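Local coordinates for protein catechol 2,3-dioxygenase (Pseudomonas sp. KL28, PDB 3HPY) that probably catalyses the iron-dependent extradiol cleavage of catechols by dioxygen, opening the aromatic ring to a hydroxymuconic semialdehyde, at residues C[167-170]-C[174-177]; C[179-184]-C[188-193]. All coordinates share one frame; numbering follows the deposited sequence.

Interaction 1. Residues C[167-170]-C[174-177]; sequences KIFT and GFYL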
ATOM      1  N   LYS C 167      32.204   5.142 -20.300  1.00 33.32           N
ATOM      2  CA  LYS C 167      32.437   5.244 -21.738  1.00 32.50           C
ATOM      3  C   LYS C 167      32.080   3.960 -22.469  1.00 32.03           C
ATOM      4  O   LYS C 167      31.398   3.988 -23.492  1.00 32.27           O
ATOM      5  CB  LYS C 167      33.905   5.586 -22.031  1.00 35.85           C
ATOM      6  CG  LYS C 167      34.371   6.926 -21.491  1.00 38.89           C
ATOM      7  CD  LYS C 167      35.784   7.295 -21.993  1.00 41.30           C
ATOM      8  CE  LYS C 167      36.914   6.555 -21.251  1.00 43.33           C
ATOM      9  NZ  LYS C 167      37.058   5.107 -21.616  1.00 44.93           N
ATOM     10  N   ILE C 168      32.547   2.831 -21.952  1.00 30.77           N
ATOM     11  CA  ILE C 168      32.266   1.553 -22.591  1.00 30.86           C
ATOM     12  C   ILE C 168      30.768   1.286 -22.594  1.00 31.68           C
ATOM     13  O   ILE C 168      30.205   0.843 -23.604  1.00 30.99           O
ATOM     14  CB  ILE C 168      32.969   0.402 -21.867  1.00 29.21           C
ATOM     15  CG1 ILE C 168      34.475   0.652 -21.838  1.00 31.12           C
ATOM     16  CG2 ILE C 168      32.665  -0.914 -22.564  1.00 31.37           C
ATOM     17  CD1 ILE C 168      35.219  -0.282 -20.929  1.00 29.98           C
ATOM     18  N   PHE C 169      30.119   1.545 -21.463  1.00 30.87           N
ATOM     19  CA  PHE C 169      28.683   1.327 -21.387  1.00 30.55           C
ATOM     20  C   PHE C 169      27.869   2.253 -22.277  1.00 31.43           C
ATOM     21  O   PHE C 169      26.966   1.787 -22.975  1.00 31.83           O
ATOM     22  CB  PHE C 169      28.186   1.431 -19.940  1.00 31.00           C
ATOM     23  CG  PHE C 169      28.318   0.150 -19.176  1.00 31.58           C
ATOM     24  CD1 PHE C 169      29.514  -0.186 -18.550  1.00 30.79           C
ATOM     25  CD2 PHE C 169      27.269  -0.763 -19.153  1.00 30.74           C
ATOM     26  CE1 PHE C 169      29.664  -1.419 -17.914  1.00 32.14           C
ATOM     27  CE2 PHE C 169      27.406  -2.002 -18.520  1.00 32.43           C
ATOM     28  CZ  PHE C 169      28.605  -2.332 -17.900  1.00 31.65           C
ATOM     29  N   THR C 170      28.178   3.550 -22.262  1.00 30.73           N
ATOM     30  CA  THR C 170      27.418   4.508 -23.062  1.00 32.84           C
ATOM     31  C   THR C 170      27.868   4.649 -24.515  1.00 34.23           C
ATOM     32  O   THR C 170      27.071   5.032 -25.374  1.00 35.20           O
ATOM     33  CB  THR C 170      27.401   5.937 -22.421  1.00 32.37           C
ATOM     34  OG1 THR C 170      28.696   6.546 -22.543  1.00 34.44           O
ATOM     35  CG2 THR C 170      27.003   5.864 -20.955  1.00 32.18           C
ATOM     36  N   GLY C 174      25.420   0.720 -25.576  1.00 29.40           N
ATOM     37  CA  GLY C 174      24.139   1.376 -25.751  1.00 29.09           C
ATOM     38  C   GLY C 174      23.457   1.793 -24.459  1.00 29.65           C
ATOM     39  O   GLY C 174      22.229   1.867 -24.398  1.00 27.95           O
ATOM     40  N   PHE C 175      24.239   2.059 -23.418  1.00 29.62           N
ATOM     41  CA  PHE C 175      23.661   2.501 -22.156  1.00 28.67           C
ATOM     42  C   PHE C 175      23.669   4.020 -22.125  1.00 29.15           C
ATOM     43  O   PHE C 175      24.218   4.666 -23.026  1.00 28.93           O
ATOM     44  CB  PHE C 175      24.456   1.965 -20.969  1.00 29.33           C
ATOM     45  CG  PHE C 175      24.205   0.522 -20.674  1.00 26.53           C
ATOM     46  CD1 PHE C 175      24.504  -0.465 -21.613  1.00 27.58           C
ATOM     47  CD2 PHE C 175      23.673   0.143 -19.452  1.00 27.65           C
ATOM     48  CE1 PHE C 175      24.276  -1.811 -21.329  1.00 28.53           C
ATOM     49  CE2 PHE C 175      23.439  -1.195 -19.151  1.00 29.21           C
ATOM     50  CZ  PHE C 175      23.739  -2.179 -20.087  1.00 28.48           C
ATOM     51  N   TYR C 176      23.032   4.589 -21.108  1.00 28.13           N
ATOM     52  CA  TYR C 176      22.984   6.037 -20.954  1.00 28.02           C
ATOM     53  C   TYR C 176      22.851   6.386 -19.486  1.00 29.31           C
ATOM     54  O   TYR C 176      22.246   5.640 -18.723  1.00 28.06           O
ATOM     55  CB  TYR C 176      21.827   6.640 -21.751  1.00 28.39           C
ATOM     56  CG  TYR C 176      20.433   6.347 -21.228  1.00 29.14           C
ATOM     57  CD1 TYR C 176      19.719   7.307 -20.502  1.00 27.39           C
ATOM     58  CD2 TYR C 176      19.806   5.134 -21.512  1.00 27.52           C
ATOM     59  CE1 TYR C 176      18.411   7.064 -20.080  1.00 27.57           C
ATOM     60  CE2 TYR C 176      18.502   4.880 -21.096  1.00 28.11           C
ATOM     61  CZ  TYR C 176      17.811   5.847 -20.384  1.00 29.41           C
ATOM     62  OH  TYR C 176      16.519   5.597 -19.983  1.00 30.55           O
ATOM     63  N   LEU C 177      23.426   7.522 -19.100  1.00 30.22           N
ATOM     64  CA  LEU C 177      23.407   7.980 -17.714  1.00 31.29           C
ATOM     65  C   LEU C 177      22.035   8.444 -17.263  1.00 31.11           C
ATOM     66  O   LEU C 177      21.447   9.348 -17.862  1.00 31.40           O
ATOM     67  CB  LEU C 177      24.388   9.141 -17.522  1.00 31.42           C
ATOM     68  CG  LEU C 177      25.415   9.022 -16.393  1.00 34.02           C
ATOM     69  CD1 LEU C 177      26.135  10.352 -16.209  1.00 32.24           C
ATOM     70  CD2 LEU C 177      24.732   8.613 -15.117  1.00 33.69           C
TER

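Interaction 2. Residues C[179-184]-C[188-193]; sequences ERVLSP and SDMGIW. With MCT (4-methylcatechol), chain J.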
ATOM      1  N   GLU C 179      21.419   8.800 -13.651  1.00 31.00           N
ATOM      2  CA  GLU C 179      21.769   9.639 -12.511  1.00 31.49           C
ATOM      3  C   GLU C 179      23.230   9.503 -12.100  1.00 31.98           C
ATOM      4  O   GLU C 179      23.867   8.471 -12.336  1.00 30.52           O
ATOM      5  CB  GLU C 179      20.890   9.311 -11.302  1.00 32.64           C
ATOM      6  CG  GLU C 179      19.523   9.949 -11.310  1.00 31.47           C
ATOM      7  CD  GLU C 179      18.870   9.876  -9.939  1.00 32.30           C
ATOM      8  OE1 GLU C 179      19.541  10.248  -8.954  1.00 32.74           O
ATOM      9  OE2 GLU C 179      17.696   9.456  -9.847  1.00 30.83           O
ATOM     10  N   ARG C 180      23.752  10.549 -11.470  1.00 32.11           N
ATOM     11  CA  ARG C 180      25.131  10.522 -11.016  1.00 33.93           C
ATOM     12  C   ARG C 180      25.364  11.288  -9.728  1.00 33.69           C
ATOM     13  O   ARG C 180      24.668  12.260  -9.410  1.00 33.07           O
ATOM     14  CB  ARG C 180      26.060  11.076 -12.097  1.00 36.22           C
ATOM     15  CG  ARG C 180      25.831  12.533 -12.434  1.00 38.03           C
ATOM     16  CD  ARG C 180      26.548  12.906 -13.728  1.00 41.65           C
ATOM     17  NE  ARG C 180      25.956  14.099 -14.315  1.00 43.46           N
ATOM     18  CZ  ARG C 180      26.179  14.524 -15.553  1.00 45.37           C
ATOM     19  NH1 ARG C 180      26.995  13.853 -16.361  1.00 44.46           N
ATOM     20  NH2 ARG C 180      25.565  15.619 -15.986  1.00 46.09           N
ATOM     21  N   VAL C 181      26.354  10.827  -8.980  1.00 33.43           N
ATOM     22  CA  VAL C 181      26.725  11.478  -7.743  1.00 35.58           C
ATOM     23  C   VAL C 181      28.024  12.241  -8.007  1.00 36.32           C
ATOM     24  O   VAL C 181      29.061  11.632  -8.267  1.00 33.53           O
ATOM     25  CB  VAL C 181      26.937  10.443  -6.624  1.00 35.58           C
ATOM     26  CG1 VAL C 181      27.541  11.111  -5.406  1.00 35.78           C
ATOM     27  CG2 VAL C 181      25.605   9.797  -6.272  1.00 35.82           C
ATOM     28  N   LEU C 182      27.946  13.571  -7.968  1.00 38.36           N
ATOM     29  CA  LEU C 182      29.112  14.422  -8.200  1.00 41.68           C
ATOM     30  C   LEU C 182      30.057  14.357  -7.011  1.00 44.18           C
ATOM     31  O   LEU C 182      29.645  14.563  -5.869  1.00 44.30           O
ATOM     32  CB  LEU C 182      28.698  15.885  -8.417  1.00 41.26           C
ATOM     33  CG  LEU C 182      28.234  16.350  -9.801  1.00 40.64           C
ATOM     34  CD1 LEU C 182      27.067  15.509 -10.273  1.00 42.64           C
ATOM     35  CD2 LEU C 182      27.839  17.812  -9.733  1.00 40.62           C
ATOM     36  N   SER C 183      31.324  14.065  -7.283  1.00 46.73           N
ATOM     37  CA  SER C 183      32.322  13.997  -6.225  1.00 48.63           C
ATOM     38  C   SER C 183      32.665  15.432  -5.813  1.00 49.79           C
ATOM     39  O   SER C 183      32.300  16.381  -6.505  1.00 48.63           O
ATOM     40  CB  SER C 183      33.573  13.280  -6.738  1.00 48.25           C
ATOM     41  OG  SER C 183      34.137  13.967  -7.844  1.00 46.09           O
ATOM     42  N   PRO C 184      33.355  15.607  -4.673  1.00 52.67           N
ATOM     43  CA  PRO C 184      33.735  16.942  -4.195  1.00 54.87           C
ATOM     44  C   PRO C 184      34.135  17.853  -5.363  1.00 57.44           C
ATOM     45  O   PRO C 184      34.616  17.372  -6.392  1.00 58.02           O
ATOM     46  CB  PRO C 184      34.900  16.640  -3.264  1.00 54.29           C
ATOM     47  CG  PRO C 184      34.469  15.359  -2.634  1.00 53.99           C
ATOM     48  CD  PRO C 184      33.931  14.560  -3.808  1.00 53.17           C
ATOM     49  N   SER C 188      33.683  15.085 -11.322  1.00 55.07           N
ATOM     50  CA  SER C 188      33.944  13.814 -11.970  1.00 52.69           C
ATOM     51  C   SER C 188      32.881  12.958 -11.284  1.00 51.20           C
ATOM     52  O   SER C 188      32.505  13.243 -10.144  1.00 50.17           O
ATOM     53  CB  SER C 188      35.348  13.310 -11.629  1.00 52.58           C
ATOM     54  OG  SER C 188      35.508  13.163 -10.230  1.00 51.74           O
ATOM     55  N   ASP C 189      32.373  11.934 -11.956  1.00 49.31           N
ATOM     56  CA  ASP C 189      31.346  11.126 -11.324  1.00 47.77           C
ATOM     57  C   ASP C 189      31.900  10.092 -10.359  1.00 46.53           C
ATOM     58  O   ASP C 189      32.721   9.245 -10.718  1.00 46.77           O
ATOM     59  CB  ASP C 189      30.469  10.441 -12.371  1.00 47.74           C
ATOM     60  CG  ASP C 189      29.924  11.410 -13.392  1.00 46.67           C
ATOM     61  OD1 ASP C 189      29.504  12.520 -12.998  1.00 46.48           O
ATOM     62  OD2 ASP C 189      29.908  11.050 -14.587  1.00 47.36           O
ATOM     63  N   MET C 190      31.425  10.193  -9.123  1.00 44.93           N
ATOM     64  CA  MET C 190      31.795   9.311  -8.027  1.00 43.06           C
ATOM     65  C   MET C 190      30.926   8.062  -8.060  1.00 40.51           C
ATOM     66  O   MET C 190      31.334   6.980  -7.619  1.00 40.18           O
ATOM     67  CB  MET C 190      31.570  10.039  -6.704  1.00 46.41           C
ATOM     68  CG  MET C 190      31.858   9.194  -5.485  1.00 50.42           C
ATOM     69  SD  MET C 190      31.783  10.124  -3.944  1.00 55.46           S
ATOM     70  CE  MET C 190      30.066   9.859  -3.463  1.00 54.48           C
ATOM     71  N   GLY C 191      29.713   8.247  -8.575  1.00 36.77           N
ATOM     72  CA  GLY C 191      28.740   7.178  -8.688  1.00 33.20           C
ATOM     73  C   GLY C 191      27.964   7.385  -9.973  1.00 31.13           C
ATOM     74  O   GLY C 191      27.636   8.508 -10.349  1.00 29.18           O
ATOM     75  N   ILE C 192      27.625   6.287 -10.626  1.00 30.98           N
ATOM     76  CA  ILE C 192      26.956   6.363 -11.904  1.00 31.08           C
ATOM     77  C   ILE C 192      25.859   5.290 -12.031  1.00 31.20           C
ATOM     78  O   ILE C 192      26.090   4.118 -11.715  1.00 31.71           O
ATOM     79  CB  ILE C 192      28.089   6.259 -12.974  1.00 31.26           C
ATOM     80  CG1 ILE C 192      28.691   7.648 -13.205  1.00 30.23           C
ATOM     81  CG2 ILE C 192      27.616   5.612 -14.229  1.00 33.21           C
ATOM     82  CD1 ILE C 192      29.889   7.653 -14.129  1.00 35.81           C
ATOM     83  N   TRP C 193      24.662   5.709 -12.455  1.00 31.08           N
ATOM     84  CA  TRP C 193      23.512   4.803 -12.635  1.00 29.84           C
ATOM     85  C   TRP C 193      23.129   4.699 -14.114  1.00 28.14           C
ATOM     86  O   TRP C 193      22.543   5.618 -14.684  1.00 27.34           O
ATOM     87  CB  TRP C 193      22.310   5.300 -11.816  1.00 30.24           C
ATOM     88  CG  TRP C 193      22.480   5.054 -10.357  1.00 31.61           C
ATOM     89  CD1 TRP C 193      21.917   4.045  -9.619  1.00 32.56           C
ATOM     90  CD2 TRP C 193      23.367   5.746  -9.477  1.00 31.21           C
ATOM     91  NE1 TRP C 193      22.412   4.061  -8.338  1.00 30.90           N
ATOM     92  CE2 TRP C 193      23.306   5.094  -8.223  1.00 32.74           C
ATOM     93  CE3 TRP C 193      24.221   6.848  -9.630  1.00 32.98           C
ATOM     94  CZ2 TRP C 193      24.065   5.515  -7.122  1.00 32.27           C
ATOM     95  CZ3 TRP C 193      24.976   7.267  -8.538  1.00 31.62           C
ATOM     96  CH2 TRP C 193      24.893   6.597  -7.300  1.00 32.55           C
TER
HETATM   97  C1  MCT J 311      21.372   3.680  -4.786  1.00 49.03           C
HETATM   98  C2  MCT J 311      21.860   2.375  -4.607  1.00 49.97           C
HETATM   99  C3  MCT J 311      21.142   1.289  -5.158  1.00 50.26           C
HETATM  100  O3  MCT J 311      21.601   0.046  -4.986  1.00 51.71           O
HETATM  101  C4  MCT J 311      19.943   1.503  -5.892  1.00 50.26           C
HETATM  102  O4  MCT J 311      19.268   0.440  -6.414  1.00 50.24           O
HETATM  103  C5  MCT J 311      19.452   2.825  -6.074  1.00 49.97           C
HETATM  104  C6  MCT J 311      20.178   3.908  -5.516  1.00 50.08           C
HETATM  105  C   MCT J 311      22.120   4.836  -4.201  1.00 50.11           C

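Interaction 1. Residues C[167-170]-C[174-177]
F169 and F175 meet where the chain leaves the helix 162-171 and swings into the strand 176-182. G174 is the first residue past the helix to abandon helical angles, and its positive phi turns the chain back alongside the last turn, so that T170 and F175 come within 4.4 Å of each other, CA to CA. One backbone bond closes the bend: F175 N donates to F169 O at 2.8 Å. G174 N also lies near that oxygen but at a poor angle. One residue on, T170 CA makes a CH...O contact of 3.2 Å with F175 O, and the T170 methyl CG2 reaches over the same peptide toward Y176.

The phenyl groups of F169 and F175 leave the backbone side by side, pointing the same way, yet the planes of the F169 and F175 rings stand at 89°. The result is a T-shaped pair, with F169 giving the edge: its CD2 sits 3.5 Å above the middle of the F175 ring. A chi1 of -76° sets the F175 ring beside the helix end, and chi2 of 62° turns its face to F169. L194 and I203 pack against both rings, L194 also touching T170, and F205 meets F169. This is a helix C-terminus at which a glycine of positive phi leads into the next strand, here within the glyoxalase (vicinal oxygen chelate) fold.

Interaction 2. Residues C[179-184]-C[188-193]
An antiparallel beta hairpin carries W193, a wall residue of the 4-methylcatechol pocket, and a classic bulge interrupts its pairing. W193 N bonds to E179 O (2.9 Å) and V181 N to G191 O. Then M190 and G191 both face V181, whose carbonyl takes M190 N at 2.9 Å and, weakly, G191 N. Farther out, S183 N bonds to S188 O, and S188 OG gives its proton to S183 OG at 2.9 Å.

On the side of V181 and W193, the valine's two methyls part company: CG2 lies obliquely against W193 CH2 (3.4 Å), while CG1, anti to the backbone N (chi1 171°), meets M190 CE in a tight contact. The indole also receives E179 O in its plane at CE3. On the side of R180, the chain crosses D189, with CD 3.1 Å from OD1; NE stays beyond salt-bridge range and bonds to S283 instead.

The indole meets the ligand by van der Waals contact, W193 CZ2 lying 3.6 Å from the methyl C and NE1 against ring carbons C6 and C1, while E179 O and V181 CG2 pack against CE3, CZ3 and CH2 of the benzo ring. The R180–D189 attraction is probably only a modest electrostatic one.

In the fold
Starting from the N-terminal side, the helix 162-171 ends and interaction 1 closes the short turn that leads into the strand 176-182. The same strand then runs on into interaction 2, which closes the hairpin with the strand 189-195. The two loops follow in series, neither enclosing nor crossing the other, with centres about 14 Å apart. L177 spans the join: its CD2 packs 3.7 Å from W193 O. The helix also covers the hairpin, Q166 touching D189 and I192. Beyond, the strands 203-207 and 282-284 flank the hairpin within one sheet, so the two contacts tie helix, hairpin and sheet together, and interaction 2 brings W193 to the 4-methylcatechol while interaction 1 lies farther off.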